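Local coordinates for protein putative isochorismatase (Bordetella bronchiseptica, PDB 3UAO) that hydrolyses the amide of maleamate, releasing maleate and ammonia, a step in the bacterial degradation of nicotinate (vitamin B3), at residues A37-K42 against F185-L190; Y45-V50 against W86-S91; P142-G147 against R174-D179; R92-D97 against V136-T141; Q33-A38 against M209-A214. All blocks are in the same frame, centred on the assembly; numbering follows the deposited sequence.

Overall arrangement
Contacts 2 and 4 are successive steps across one six-stranded parallel sheet: strand 87-93 pairs with 45-50 in contact 2 and with strand 135-139, outermost within this chain, in contact 4, their centres about 16 Å apart. Contact 3, about 13 Å from each, centre to centre, sets the loop after strand 135-139 against helix 174-182. Contacts 1 and 5 lie toward the other border, centres about 10 Å apart, and share Ala37 and Ala38; the centre of contact 4 is about 27 and 30 Å from theirs. Along the chain these two contacts span the other three. The segment before strand 45-50 thus covers the far border of the sheet, where a second subunit packs.

Contact 1 (A37-K42 against F185-L190); sequences AALPLK and FRPLVL
Arg186 holds CG opposite its carbonyl carbon (chi1 -65°) and then runs extended to NE, carrying its guanidinium to Pro40, while Leu39, with CG turned from its own nitrogen (chi1 -176°), sends both methyls against the strand. Arg186 NH1 donates to Pro40 O at 2.9 Å. The bond is somewhat bent (149° at the hydrogen), and although the oxygen lies in the guanidinium plane, the nitrogen sits above the plane of the carbonyl. Lys42 covers one face of the same guanidinium with its CB, which is 3.9 Å from Arg186 CD. In this isochorismatase-type, Rossmann-like fold, strand 186-195 runs between strands 161-167 and 215-217, and the loop 37-42 crosses over its beginning, roughly at right angles, on the way to strand 45-50. Lys42 O is hydrogen-bonded to Thr161 OG1 of the next strand. Leu39 splits its contacts: CD1 rests 3.8 Å from Arg186 CG, and CD2 meets Pro187 CD at 3.6 Å, the two side chains crossing at about a right angle. Leu41 starts out pointing away from the strand, yet its CD2 returns to within 3.8 Å of Leu188 CD1. Ile107 of a second subunit packs on Arg186, and Ile104 of that subunit on Pro187.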
# COMPACT_ATOMS: atom_id res chain seq x y z
N ALA A 37 -7.18 -17.96 19.27
CA ALA A 37 -6.56 -17.53 20.53
C ALA A 37 -7.03 -16.10 20.83
O ALA A 37 -7.43 -15.36 19.92
CB ALA A 37 -5.03 -17.58 20.47
N ALA A 38 -6.95 -15.73 22.11
CA ALA A 38 -7.45 -14.47 22.56
C ALA A 38 -6.51 -13.40 22.03
O ALA A 38 -5.28 -13.61 22.02
CB ALA A 38 -7.52 -14.44 24.09
N LEU A 39 -7.09 -12.28 21.60
CA LEU A 39 -6.34 -11.07 21.27
C LEU A 39 -6.42 -10.07 22.44
O LEU A 39 -7.40 -9.29 22.56
CB LEU A 39 -6.86 -10.45 19.96
CG LEU A 39 -6.11 -9.21 19.41
CD1 LEU A 39 -4.58 -9.37 19.46
CD2 LEU A 39 -6.54 -8.89 17.99
N PRO A 40 -5.40 -10.07 23.31
CA PRO A 40 -5.39 -9.12 24.42
C PRO A 40 -5.64 -7.71 23.91
O PRO A 40 -5.12 -7.34 22.87
CB PRO A 40 -3.96 -9.24 24.98
CG PRO A 40 -3.54 -10.63 24.63
CD PRO A 40 -4.16 -10.88 23.29
N LEU A 41 -6.45 -6.93 24.63
CA LEU A 41 -6.72 -5.55 24.24
C LEU A 41 -5.63 -4.65 24.72
O LEU A 41 -5.02 -4.93 25.74
CB LEU A 41 -8.03 -5.08 24.84
CG LEU A 41 -9.28 -5.34 24.02
CD1 LEU A 41 -9.20 -6.62 23.21
CD2 LEU A 41 -10.46 -5.30 24.95
N LYS A 42 -5.40 -3.54 24.01
CA LYS A 42 -4.30 -2.62 24.33
C LYS A 42 -4.50 -1.19 23.81
O LYS A 42 -4.67 -0.95 22.62
CB LYS A 42 -3.01 -3.18 23.73
CG LYS A 42 -1.75 -2.70 24.39
CD LYS A 42 -0.57 -2.87 23.45
CE LYS A 42 0.73 -2.24 24.01
NZ LYS A 42 1.78 -2.28 22.97
N PHE A 185 -2.70 -3.28 13.71
CA PHE A 185 -3.66 -2.90 14.78
C PHE A 185 -4.43 -4.11 15.32
O PHE A 185 -4.76 -5.03 14.60
CB PHE A 185 -4.62 -1.80 14.28
CG PHE A 185 -3.91 -0.67 13.55
CD1 PHE A 185 -3.21 0.29 14.25
CD2 PHE A 185 -3.91 -0.59 12.20
CE1 PHE A 185 -2.50 1.30 13.62
CE2 PHE A 185 -3.24 0.45 11.54
CZ PHE A 185 -2.52 1.39 12.27
N ARG A 186 -4.74 -4.12 16.60
CA ARG A 186 -5.54 -5.22 17.18
C ARG A 186 -6.97 -4.85 16.88
O ARG A 186 -7.44 -3.83 17.41
CB ARG A 186 -5.30 -5.31 18.68
CG ARG A 186 -3.86 -5.69 19.02
CD ARG A 186 -3.43 -5.24 20.40
NE ARG A 186 -2.02 -5.52 20.61
CZ ARG A 186 -1.53 -6.52 21.35
NH1 ARG A 186 -2.32 -7.37 22.00
NH2 ARG A 186 -0.23 -6.67 21.45
N PRO A 187 -7.65 -5.61 15.98
CA PRO A 187 -9.04 -5.28 15.75
C PRO A 187 -9.94 -5.85 16.85
O PRO A 187 -9.73 -6.98 17.32
CB PRO A 187 -9.38 -5.95 14.39
CG PRO A 187 -8.03 -6.59 13.89
CD PRO A 187 -7.21 -6.75 15.15
N LEU A 188 -10.92 -5.04 17.27
CA LEU A 188 -11.96 -5.45 18.20
C LEU A 188 -13.29 -5.29 17.45
O LEU A 188 -13.83 -4.18 17.33
CB LEU A 188 -11.93 -4.55 19.44
CG LEU A 188 -12.54 -5.08 20.75
CD1 LEU A 188 -12.33 -4.07 21.87
CD2 LEU A 188 -14.02 -5.47 20.61
N VAL A 189 -13.81 -6.40 16.94
CA VAL A 189 -15.07 -6.38 16.20
C VAL A 189 -16.27 -6.36 17.17
O VAL A 189 -16.50 -7.30 17.92
CB VAL A 189 -15.17 -7.52 15.21
CG1 VAL A 189 -16.49 -7.44 14.43
CG2 VAL A 189 -13.96 -7.45 14.25
N LEU A 190 -17.00 -5.26 17.15
CA LEU A 190 -18.19 -5.12 17.92
C LEU A 190 -19.30 -5.96 17.27
O LEU A 190 -19.94 -5.49 16.33
CB LEU A 190 -18.60 -3.66 17.95
CG LEU A 190 -17.95 -2.60 18.85
CD1 LEU A 190 -17.05 -3.19 19.98
CD2 LEU A 190 -17.29 -1.42 18.04

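Contact 2 (Y45-V50 against W86-S91)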
# COMPACT_ATOMS: atom_id res chain seq x y z
N TYR A 45 -6.78 3.26 22.27
CA TYR A 45 -7.87 2.74 21.44
C TYR A 45 -8.34 3.73 20.38
O TYR A 45 -8.15 4.93 20.50
CB TYR A 45 -9.08 2.37 22.27
CG TYR A 45 -8.76 1.35 23.29
CD1 TYR A 45 -8.61 0.05 22.93
CD2 TYR A 45 -8.60 1.71 24.65
CE1 TYR A 45 -8.29 -0.90 23.87
CE2 TYR A 45 -8.27 0.78 25.58
CZ TYR A 45 -8.12 -0.53 25.19
OH TYR A 45 -7.78 -1.50 26.09
N GLY A 46 -8.98 3.18 19.36
CA GLY A 46 -9.60 3.93 18.29
C GLY A 46 -10.84 3.20 17.84
O GLY A 46 -11.12 2.05 18.25
N LEU A 47 -11.61 3.88 17.00
CA LEU A 47 -12.90 3.39 16.55
C LEU A 47 -13.01 3.66 15.07
O LEU A 47 -12.83 4.78 14.62
CB LEU A 47 -14.06 4.07 17.32
CG LEU A 47 -15.51 3.87 16.83
CD1 LEU A 47 -15.97 2.46 17.01
CD2 LEU A 47 -16.45 4.81 17.54
N LEU A 48 -13.33 2.62 14.33
CA LEU A 48 -13.66 2.70 12.94
C LEU A 48 -15.11 2.32 12.75
O LEU A 48 -15.48 1.21 13.14
CB LEU A 48 -12.83 1.66 12.19
CG LEU A 48 -13.05 1.70 10.70
CD1 LEU A 48 -12.74 3.09 10.21
CD2 LEU A 48 -12.18 0.66 10.09
N ILE A 49 -15.90 3.19 12.14
CA ILE A 49 -17.25 2.86 11.76
C ILE A 49 -17.29 2.74 10.24
O ILE A 49 -17.16 3.74 9.52
CB ILE A 49 -18.24 3.94 12.22
CG1 ILE A 49 -18.09 4.23 13.72
CG2 ILE A 49 -19.66 3.53 11.93
CD1 ILE A 49 -18.95 5.38 14.19
N VAL A 50 -17.47 1.54 9.71
CA VAL A 50 -17.36 1.39 8.26
C VAL A 50 -18.69 1.42 7.51
O VAL A 50 -19.55 0.60 7.74
CB VAL A 50 -16.35 0.23 7.80
CG1 VAL A 50 -15.62 -0.38 8.97
CG2 VAL A 50 -16.98 -0.79 6.96
N TRP A 86 -11.00 9.07 22.07
CA TRP A 86 -10.45 8.03 21.23
C TRP A 86 -10.40 8.56 19.82
O TRP A 86 -11.33 9.20 19.39
CB TRP A 86 -11.35 6.78 21.22
CG TRP A 86 -11.25 5.92 22.41
CD1 TRP A 86 -10.38 6.04 23.43
CD2 TRP A 86 -12.03 4.76 22.66
NE1 TRP A 86 -10.58 5.03 24.34
CE2 TRP A 86 -11.59 4.23 23.89
CE3 TRP A 86 -13.08 4.12 21.98
CZ2 TRP A 86 -12.15 3.08 24.45
CZ3 TRP A 86 -13.64 2.98 22.54
CH2 TRP A 86 -13.18 2.47 23.76
N ALA A 87 -9.32 8.30 19.10
CA ALA A 87 -9.31 8.61 17.69
C ALA A 87 -10.58 8.00 17.06
O ALA A 87 -10.97 6.88 17.41
CB ALA A 87 -8.03 8.03 17.04
N VAL A 88 -11.24 8.73 16.17
CA VAL A 88 -12.45 8.19 15.52
C VAL A 88 -12.43 8.45 14.00
O VAL A 88 -12.14 9.57 13.57
CB VAL A 88 -13.74 8.74 16.15
CG1 VAL A 88 -14.99 8.12 15.47
CG2 VAL A 88 -13.75 8.45 17.62
N ALA A 89 -12.72 7.39 13.23
CA ALA A 89 -12.67 7.41 11.77
C ALA A 89 -13.94 6.80 11.21
O ALA A 89 -14.42 5.80 11.71
CB ALA A 89 -11.46 6.65 11.25
N HIS A 90 -14.49 7.44 10.20
CA HIS A 90 -15.68 6.97 9.52
C HIS A 90 -15.30 6.73 8.05
O HIS A 90 -14.48 7.44 7.49
CB HIS A 90 -16.77 8.05 9.58
CG HIS A 90 -17.02 8.60 10.95
ND1 HIS A 90 -18.14 8.28 11.68
CD2 HIS A 90 -16.29 9.45 11.72
CE1 HIS A 90 -18.09 8.92 12.85
NE2 HIS A 90 -16.98 9.64 12.89
N SER A 91 -15.90 5.72 7.45
CA SER A 91 -15.63 5.40 6.07
C SER A 91 -16.93 5.60 5.29
O SER A 91 -18.04 5.48 5.81
CB SER A 91 -15.11 3.94 5.96
OG SER A 91 -16.13 3.03 5.62
O HOH W 1 -19.58 4.92 8.75
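Leu47 and Ile49 exchange backbone hydrogen bonds with Ala87, Ala89 and Ser91 in regular parallel fashion, the two strand axes coming within 4.8 Å of each other at an angle of 13°. Leu47 N donates to Ala87 O at 3.1 Å and its carbonyl O accepts from Ala89 N at 3.0 Å. Ile49 repeats the scheme, its N donating to Ala89 O and its O accepting from Ser91 N. At the start of the pair the CB of Tyr45 makes a CH-pi contact over one face of the Trp86 indole, 3.5 Å from CE2; the two side chains lie side by side, their ring planes inclined at 51°. Strands 45-50 and 87-93, with helix 67-84 between them in sequence, form a beta-alpha-beta crossover, and the face bearing Leu47 and Val88 packs on that helix. On the same face CD1 of Ile49 lies alongside the His90 imidazole, 3.9 Å from CE1, while NE2 of that ring is hydrogen-bonded to Glu134. The opposite face carries Leu48 and Ala89, whose CD1 and CB meet at 3.9 Å, and both pack against Leu150 of helix 150-156. Further along, Ser91 OG comes within 3.3 Å of Val50 CA and is hydrogen-bonded to Asp51. Near this end there is also a water molecule, which donates to Ile49 O at 2.8 Å.

Contact 3 (P142-G147 against R174-D179)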
# COMPACT_ATOMS: atom_id res chain seq x y z
N PRO A 142 -13.82 -2.36 -0.86
CA PRO A 142 -14.42 -2.80 0.40
C PRO A 142 -13.74 -2.33 1.69
O PRO A 142 -14.42 -1.93 2.66
CB PRO A 142 -14.35 -4.33 0.32
CG PRO A 142 -14.19 -4.63 -1.11
CD PRO A 142 -13.46 -3.50 -1.73
N SER A 143 -12.42 -2.37 1.74
CA SER A 143 -11.67 -2.06 2.99
C SER A 143 -11.40 -0.59 3.20
O SER A 143 -10.99 0.09 2.30
CB SER A 143 -10.33 -2.79 2.99
OG SER A 143 -9.45 -2.25 3.97
N ALA A 144 -11.58 -0.11 4.42
CA ALA A 144 -11.33 1.32 4.73
C ALA A 144 -9.84 1.66 4.67
O ALA A 144 -9.46 2.85 4.81
CB ALA A 144 -11.92 1.69 6.12
N PHE A 145 -9.01 0.64 4.46
CA PHE A 145 -7.57 0.78 4.43
C PHE A 145 -7.02 0.78 3.01
O PHE A 145 -5.95 1.39 2.74
CB PHE A 145 -6.88 -0.37 5.22
CG PHE A 145 -7.05 -0.27 6.71
CD1 PHE A 145 -6.09 0.34 7.48
CD2 PHE A 145 -8.16 -0.77 7.33
CE1 PHE A 145 -6.27 0.47 8.86
CE2 PHE A 145 -8.31 -0.66 8.68
CZ PHE A 145 -7.36 -0.02 9.44
N TYR A 146 -7.70 0.06 2.09
CA TYR A 146 -7.16 -0.10 0.73
C TYR A 146 -7.17 1.21 -0.06
O TYR A 146 -8.24 1.72 -0.45
CB TYR A 146 -7.93 -1.18 -0.08
CG TYR A 146 -7.05 -1.65 -1.22
CD1 TYR A 146 -6.24 -2.77 -1.07
CD2 TYR A 146 -6.92 -0.91 -2.38
CE1 TYR A 146 -5.35 -3.17 -2.08
CE2 TYR A 146 -6.02 -1.30 -3.42
CZ TYR A 146 -5.23 -2.40 -3.26
OH TYR A 146 -4.33 -2.82 -4.26
N GLY A 147 -5.99 1.76 -0.35
CA GLY A 147 -5.93 2.94 -1.22
C GLY A 147 -6.49 4.16 -0.57
O GLY A 147 -7.11 5.00 -1.21
N ARG A 174 -15.52 -6.98 7.24
CA ARG A 174 -14.50 -8.03 7.21
C ARG A 174 -13.26 -7.58 6.47
O ARG A 174 -12.14 -7.77 6.96
CB ARG A 174 -15.04 -9.28 6.56
CG ARG A 174 -14.15 -10.51 6.79
CD ARG A 174 -13.77 -11.14 5.54
NE ARG A 174 -12.85 -12.26 5.73
CZ ARG A 174 -13.21 -13.52 5.96
NH1 ARG A 174 -14.49 -13.85 6.03
NH2 ARG A 174 -12.28 -14.48 6.09
N ALA A 175 -13.42 -6.99 5.28
CA ALA A 175 -12.26 -6.56 4.49
C ALA A 175 -11.45 -5.60 5.34
O ALA A 175 -10.25 -5.69 5.39
CB ALA A 175 -12.69 -5.89 3.18
N SER A 176 -12.13 -4.68 6.01
CA SER A 176 -11.50 -3.69 6.82
C SER A 176 -10.80 -4.27 8.08
O SER A 176 -9.81 -3.71 8.56
CB SER A 176 -12.54 -2.66 7.24
OG SER A 176 -13.04 -1.95 6.15
N VAL A 177 -11.36 -5.34 8.62
CA VAL A 177 -10.81 -5.97 9.82
C VAL A 177 -9.52 -6.75 9.52
O VAL A 177 -8.53 -6.65 10.23
CB VAL A 177 -11.89 -6.87 10.44
CG1 VAL A 177 -11.26 -8.02 11.27
CG2 VAL A 177 -12.88 -6.01 11.26
N VAL A 178 -9.55 -7.53 8.46
CA VAL A 178 -8.38 -8.23 7.99
C VAL A 178 -7.28 -7.22 7.65
O VAL A 178 -6.12 -7.45 7.94
CB VAL A 178 -8.72 -9.08 6.76
CG1 VAL A 178 -7.44 -9.57 6.04
CG2 VAL A 178 -9.61 -10.27 7.19
N ASP A 179 -7.65 -6.08 7.06
CA ASP A 179 -6.62 -5.06 6.76
C ASP A 179 -5.98 -4.46 7.98
O ASP A 179 -4.73 -4.20 8.01
CB ASP A 179 -7.14 -3.94 5.84
CG ASP A 179 -6.96 -4.28 4.32
OD1 ASP A 179 -6.15 -5.16 3.98
OD2 ASP A 179 -7.59 -3.61 3.47
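Pro142 meets Ala175 through its ring, CB to CB at 3.7 Å, just ahead of an ST turn at Ser143 that faces the helix following the oxidised Cys172. In isochorismatase-like hydrolases such a cysteine stands at the start of a helix, and helix 174-182 fits that pattern. Ser143 holds OG opposite its backbone N (chi1 164°), which lets the hydroxyl do two jobs. It accepts from Phe145 N at 3.0 Å, closing the turn, and it donates to Asp179 OD2; that second bond is modelled so short that its exact length is doubtful. Ala144 contributes its N, which donates to Ser176 OG at 2.9 Å and 159°; the same serine oxygen is hydrogen-bonded to the backbone O of modified Cys172, so it links the loop to that residue. Phe145 comes next and slides past Asp179, Phe145 CB lying 3.6 Å from Asp179 CB, with the ring and carboxylate planes 76° apart. Its CE2 reaches within 3.4 Å of Ser176 O, and helix 150-156 packs on the ring through Leu150, Ala151 and Leu154. Tyr146 completes the turn, its N donating to Ser143 O at 3.3 Å and, weakly, to Ser143 OG at 3.5 Å.

Contact 4 (R92-D97 against V136-T141); sequences RIVYAD and VVRKST
Arg92 and Ile93 pair in parallel with Arg138 and Lys139 where strand 87-93 meets strand 135-139, the outermost strand on this side of the sheet within the chain. Arg92 N donates to Val137 O at 2.9 Å, Lys139 N returns a bond to Arg92 O, and Val94 N donates to Lys139 O at 2.8 Å, one residue beyond the end of strand 87-93. On one face of the sheet Arg92 CD lies 3.6 Å from Val136 CG1, and the bend at chi3 (54°) beyond it turns the guanidinium to lie beside that of Arg138. NH1 of Arg92 and NH2 of Arg138 are 3.5 Å apart, the planes turned 70° to each other, an approach probably made tolerable by Glu117, whose OE2 and OE1 form salt bridges with Arg92 NH1 and Arg138 NE respectively. Val94 CG2 covers a face of the Arg92 guanidinium. On the other face Lys139 takes the cramped chi1 near +69° and curls at its end, so that NZ lies 3.3 Å from Ile93 CG1 and donates to Thr141 O at 2.7 Å in the carbonyl plane. The same NZ also forms a salt bridge with Asp51 and a hydrogen bond to Pro142 O, consistent with the Asp-Lys-Cys triad of isochorismatase-like hydrolases. Beyond the strands, Ser140 CB rests over a face of the Tyr95 ring, while Asn103 bonds both Tyr95 OH and Ser140 O. Shared by two arginines, Glu117 probably balances much of their charge, and it links the adjacent strands through side chains as well as backbone.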
# COMPACT_ATOMS: atom_id res chain seq x y z
N ARG A 92 -16.77 5.89 4.02
CA ARG A 92 -17.89 6.06 3.09
C ARG A 92 -17.39 5.54 1.77
O ARG A 92 -16.23 5.76 1.45
CB ARG A 92 -18.22 7.55 2.88
CG ARG A 92 -18.72 8.30 4.11
CD ARG A 92 -18.86 9.77 3.83
NE ARG A 92 -19.71 9.97 2.66
CZ ARG A 92 -19.65 11.01 1.82
NH1 ARG A 92 -18.80 12.01 2.00
NH2 ARG A 92 -20.46 11.02 0.78
N ILE A 93 -18.23 4.81 1.01
CA ILE A 93 -17.92 4.48 -0.37
C ILE A 93 -18.29 5.68 -1.19
O ILE A 93 -19.40 6.23 -1.04
CB ILE A 93 -18.61 3.20 -0.84
CG1 ILE A 93 -18.04 1.99 -0.09
CG2 ILE A 93 -18.36 2.92 -2.35
CD1 ILE A 93 -18.76 0.65 -0.36
N VAL A 94 -17.33 6.17 -1.98
CA VAL A 94 -17.54 7.29 -2.90
C VAL A 94 -16.83 7.07 -4.23
O VAL A 94 -15.60 6.93 -4.29
CB VAL A 94 -17.03 8.60 -2.32
CG1 VAL A 94 -17.05 9.72 -3.41
CG2 VAL A 94 -17.82 9.02 -1.08
N TYR A 95 -17.59 7.06 -5.32
CA TYR A 95 -17.03 7.14 -6.67
C TYR A 95 -17.19 8.55 -7.24
O TYR A 95 -18.00 9.33 -6.74
CB TYR A 95 -17.73 6.17 -7.60
CG TYR A 95 -17.43 4.70 -7.33
CD1 TYR A 95 -16.49 4.01 -8.10
CD2 TYR A 95 -18.10 4.00 -6.36
CE1 TYR A 95 -16.21 2.68 -7.87
CE2 TYR A 95 -17.81 2.65 -6.12
CZ TYR A 95 -16.87 2.00 -6.88
OH TYR A 95 -16.58 0.68 -6.67
N ALA A 96 -16.43 8.83 -8.31
CA ALA A 96 -16.54 10.06 -9.07
C ALA A 96 -17.88 10.13 -9.83
O ALA A 96 -18.33 9.14 -10.36
CB ALA A 96 -15.35 10.23 -10.07
N ASP A 97 -18.44 11.34 -9.85
CA ASP A 97 -19.72 11.67 -10.52
C ASP A 97 -19.83 11.11 -11.94
O ASP A 97 -20.89 10.59 -12.32
CB ASP A 97 -19.95 13.20 -10.54
CG ASP A 97 -20.37 13.76 -9.18
OD1 ASP A 97 -20.51 12.99 -8.19
OD2 ASP A 97 -20.59 15.00 -9.10
N VAL A 136 -12.95 11.18 7.98
CA VAL A 136 -13.89 10.56 7.04
C VAL A 136 -13.05 10.06 5.90
O VAL A 136 -12.48 10.83 5.15
CB VAL A 136 -14.96 11.57 6.53
CG1 VAL A 136 -15.98 10.89 5.62
CG2 VAL A 136 -15.64 12.28 7.72
N VAL A 137 -12.95 8.76 5.78
CA VAL A 137 -12.16 8.20 4.74
C VAL A 137 -13.12 7.73 3.65
O VAL A 137 -14.14 7.09 3.93
CB VAL A 137 -11.16 7.13 5.26
CG1 VAL A 137 -11.78 6.25 6.19
CG2 VAL A 137 -10.60 6.33 4.12
N ARG A 138 -12.78 8.11 2.41
CA ARG A 138 -13.56 7.79 1.23
C ARG A 138 -12.84 6.71 0.50
O ARG A 138 -11.62 6.73 0.40
CB ARG A 138 -13.67 8.99 0.33
CG ARG A 138 -14.71 10.04 0.80
CD ARG A 138 -14.28 11.42 0.32
NE ARG A 138 -15.23 12.45 0.70
CZ ARG A 138 -15.07 13.34 1.70
NH1 ARG A 138 -13.97 13.35 2.45
NH2 ARG A 138 -16.04 14.24 1.92
N LYS A 139 -13.61 5.76 -0.04
CA LYS A 139 -13.03 4.60 -0.63
C LYS A 139 -13.91 4.18 -1.79
O LYS A 139 -15.08 4.53 -1.85
CB LYS A 139 -12.91 3.49 0.42
CG LYS A 139 -14.25 2.87 0.93
CD LYS A 139 -14.04 2.24 2.29
CE LYS A 139 -15.22 1.39 2.80
NZ LYS A 139 -15.75 0.45 1.74
N SER A 140 -13.30 3.48 -2.74
CA SER A 140 -14.00 2.89 -3.84
C SER A 140 -13.82 1.36 -3.81
O SER A 140 -14.13 0.70 -4.77
CB SER A 140 -13.43 3.44 -5.14
OG SER A 140 -12.00 3.39 -5.12
N THR A 141 -13.30 0.82 -2.70
CA THR A 141 -13.13 -0.63 -2.50
C THR A 141 -13.75 -1.04 -1.16
O THR A 141 -14.18 -0.16 -0.39
CB THR A 141 -11.65 -0.95 -2.50
OG1 THR A 141 -11.01 -0.13 -1.51
CG2 THR A 141 -11.08 -0.61 -3.85

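Contact 5 (Q33-A38 against M209-A214)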
# COMPACT_ATOMS: atom_id res chain seq x y z
N GLN A 33 -5.57 -26.94 15.73
CA GLN A 33 -4.46 -26.27 15.06
C GLN A 33 -4.18 -24.92 15.68
O GLN A 33 -3.31 -24.21 15.22
CB GLN A 33 -4.76 -26.11 13.59
CG GLN A 33 -4.88 -27.41 12.88
CD GLN A 33 -5.33 -27.20 11.49
OE1 GLN A 33 -5.63 -26.06 11.10
NE2 GLN A 33 -5.41 -28.27 10.73
N GLY A 34 -4.93 -24.59 16.72
CA GLY A 34 -4.64 -23.48 17.58
C GLY A 34 -5.17 -22.17 17.09
O GLY A 34 -4.61 -21.13 17.39
N PHE A 35 -6.29 -22.21 16.36
CA PHE A 35 -7.05 -21.03 15.97
C PHE A 35 -7.83 -20.42 17.14
O PHE A 35 -8.02 -21.05 18.19
CB PHE A 35 -7.99 -21.35 14.79
CG PHE A 35 -7.27 -21.45 13.47
CD1 PHE A 35 -7.10 -20.33 12.68
CD2 PHE A 35 -6.71 -22.64 13.07
CE1 PHE A 35 -6.40 -20.41 11.52
CE2 PHE A 35 -6.05 -22.72 11.88
CZ PHE A 35 -5.89 -21.60 11.12
N GLY A 36 -8.25 -19.18 16.94
CA GLY A 36 -9.11 -18.51 17.86
C GLY A 36 -8.51 -18.15 19.20
O GLY A 36 -9.26 -18.03 20.18
N ALA A 37 -7.18 -17.96 19.27
CA ALA A 37 -6.56 -17.53 20.53
C ALA A 37 -7.03 -16.10 20.83
O ALA A 37 -7.43 -15.36 19.92
CB ALA A 37 -5.03 -17.58 20.47
N ALA A 38 -6.95 -15.73 22.11
CA ALA A 38 -7.45 -14.47 22.56
C ALA A 38 -6.51 -13.40 22.03
O ALA A 38 -5.28 -13.61 22.02
CB ALA A 38 -7.52 -14.44 24.09
N MET A 209 -13.64 -14.28 11.52
CA MET A 209 -12.93 -13.20 12.18
C MET A 209 -12.49 -13.56 13.59
O MET A 209 -11.31 -13.40 13.94
CB MET A 209 -13.77 -11.94 12.15
CG MET A 209 -13.72 -11.25 10.77
SD MET A 209 -14.44 -9.64 10.86
CE MET A 209 -16.21 -9.94 10.62
N ARG A 210 -13.41 -14.08 14.40
CA ARG A 210 -13.06 -14.64 15.70
C ARG A 210 -11.93 -15.68 15.64
O ARG A 210 -11.13 -15.80 16.54
CB ARG A 210 -14.29 -15.34 16.26
CG ARG A 210 -14.31 -15.62 17.75
CD ARG A 210 -15.71 -16.18 18.17
NE ARG A 210 -16.13 -17.45 17.50
CZ ARG A 210 -15.82 -18.71 17.90
NH1 ARG A 210 -15.04 -18.95 18.97
NH2 ARG A 210 -16.30 -19.75 17.21
N GLN A 211 -11.85 -16.45 14.56
CA GLN A 211 -10.96 -17.59 14.54
C GLN A 211 -9.58 -17.15 14.19
O GLN A 211 -8.62 -17.75 14.61
CB GLN A 211 -11.47 -18.61 13.56
CG GLN A 211 -11.40 -20.04 13.98
CD GLN A 211 -12.07 -20.40 15.29
OE1 GLN A 211 -13.23 -20.08 15.54
NE2 GLN A 211 -11.33 -21.12 16.14
N LYS A 212 -9.46 -16.03 13.48
CA LYS A 212 -8.25 -15.68 12.75
C LYS A 212 -7.75 -14.22 12.85
O LYS A 212 -6.57 -13.96 12.65
CB LYS A 212 -8.51 -16.00 11.28
CG LYS A 212 -8.65 -17.50 10.92
CD LYS A 212 -9.25 -17.65 9.52
CE LYS A 212 -9.44 -19.09 9.09
NZ LYS A 212 -10.00 -19.22 7.72
N TYR A 213 -8.62 -13.27 13.11
CA TYR A 213 -8.34 -11.89 12.75
C TYR A 213 -8.62 -10.83 13.79
O TYR A 213 -8.14 -9.70 13.63
CB TYR A 213 -9.16 -11.51 11.53
CG TYR A 213 -8.94 -12.36 10.32
CD1 TYR A 213 -7.67 -12.69 9.91
CD2 TYR A 213 -9.99 -12.79 9.56
CE1 TYR A 213 -7.46 -13.47 8.81
CE2 TYR A 213 -9.79 -13.56 8.45
CZ TYR A 213 -8.53 -13.89 8.06
OH TYR A 213 -8.30 -14.67 6.92
N ALA A 214 -9.40 -11.13 14.82
CA ALA A 214 -9.86 -10.07 15.73
C ALA A 214 -10.29 -10.60 17.07
O ALA A 214 -10.61 -11.77 17.22
CB ALA A 214 -11.00 -9.28 15.12
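Gly36 N donates to Gln211 O at 2.8 Å, the one hydrogen bond that joins the N-terminal loop 33-38 to segment 209-214 late in helix 199-212. It is bent, 142° at the hydrogen, and the donor stands tilted from the carbonyl plane. The same oxygen lies at the edge of the Phe35 ring, in its plane and 3.6 Å from CD1, so a polar N-H and an aromatic C-H edge both face it. Phe35 holds CG opposite its carbonyl carbon (chi1 -76°), which brings the ring against Lys212. There the aliphatic part of the lysine does the touching: CG is 3.7 Å from Phe35 CD1, and CE is 4.1 Å from CE1, the two side chains crossing at a slant. Gln211 folds back at chi2 (55°) and brings NE2 to 3.6 Å from Phe35 CB. Gly34 ends helix 28-32 in a Schellman motif, and Tyr30 of that helix meets the Phe35 ring edge-to-face. Gly36 also has positive phi and passes with its CA 3.6 Å from Arg210 O. Within the helical segment, Met209 O accepts from both Lys212 N and Tyr213 N, the latter at 2.8 Å. Lys108 of a second subunit donates through its NZ to Ala37 O, Arg210 O and Ala214 O, drawing loop and helix together from outside. The contact thus lies at the interface with that subunit, and the three backbone carbonyl oxygens, from the loop and from segment 209-214, carry partial negative charge that would probably suit the lysine of the neighbouring chain.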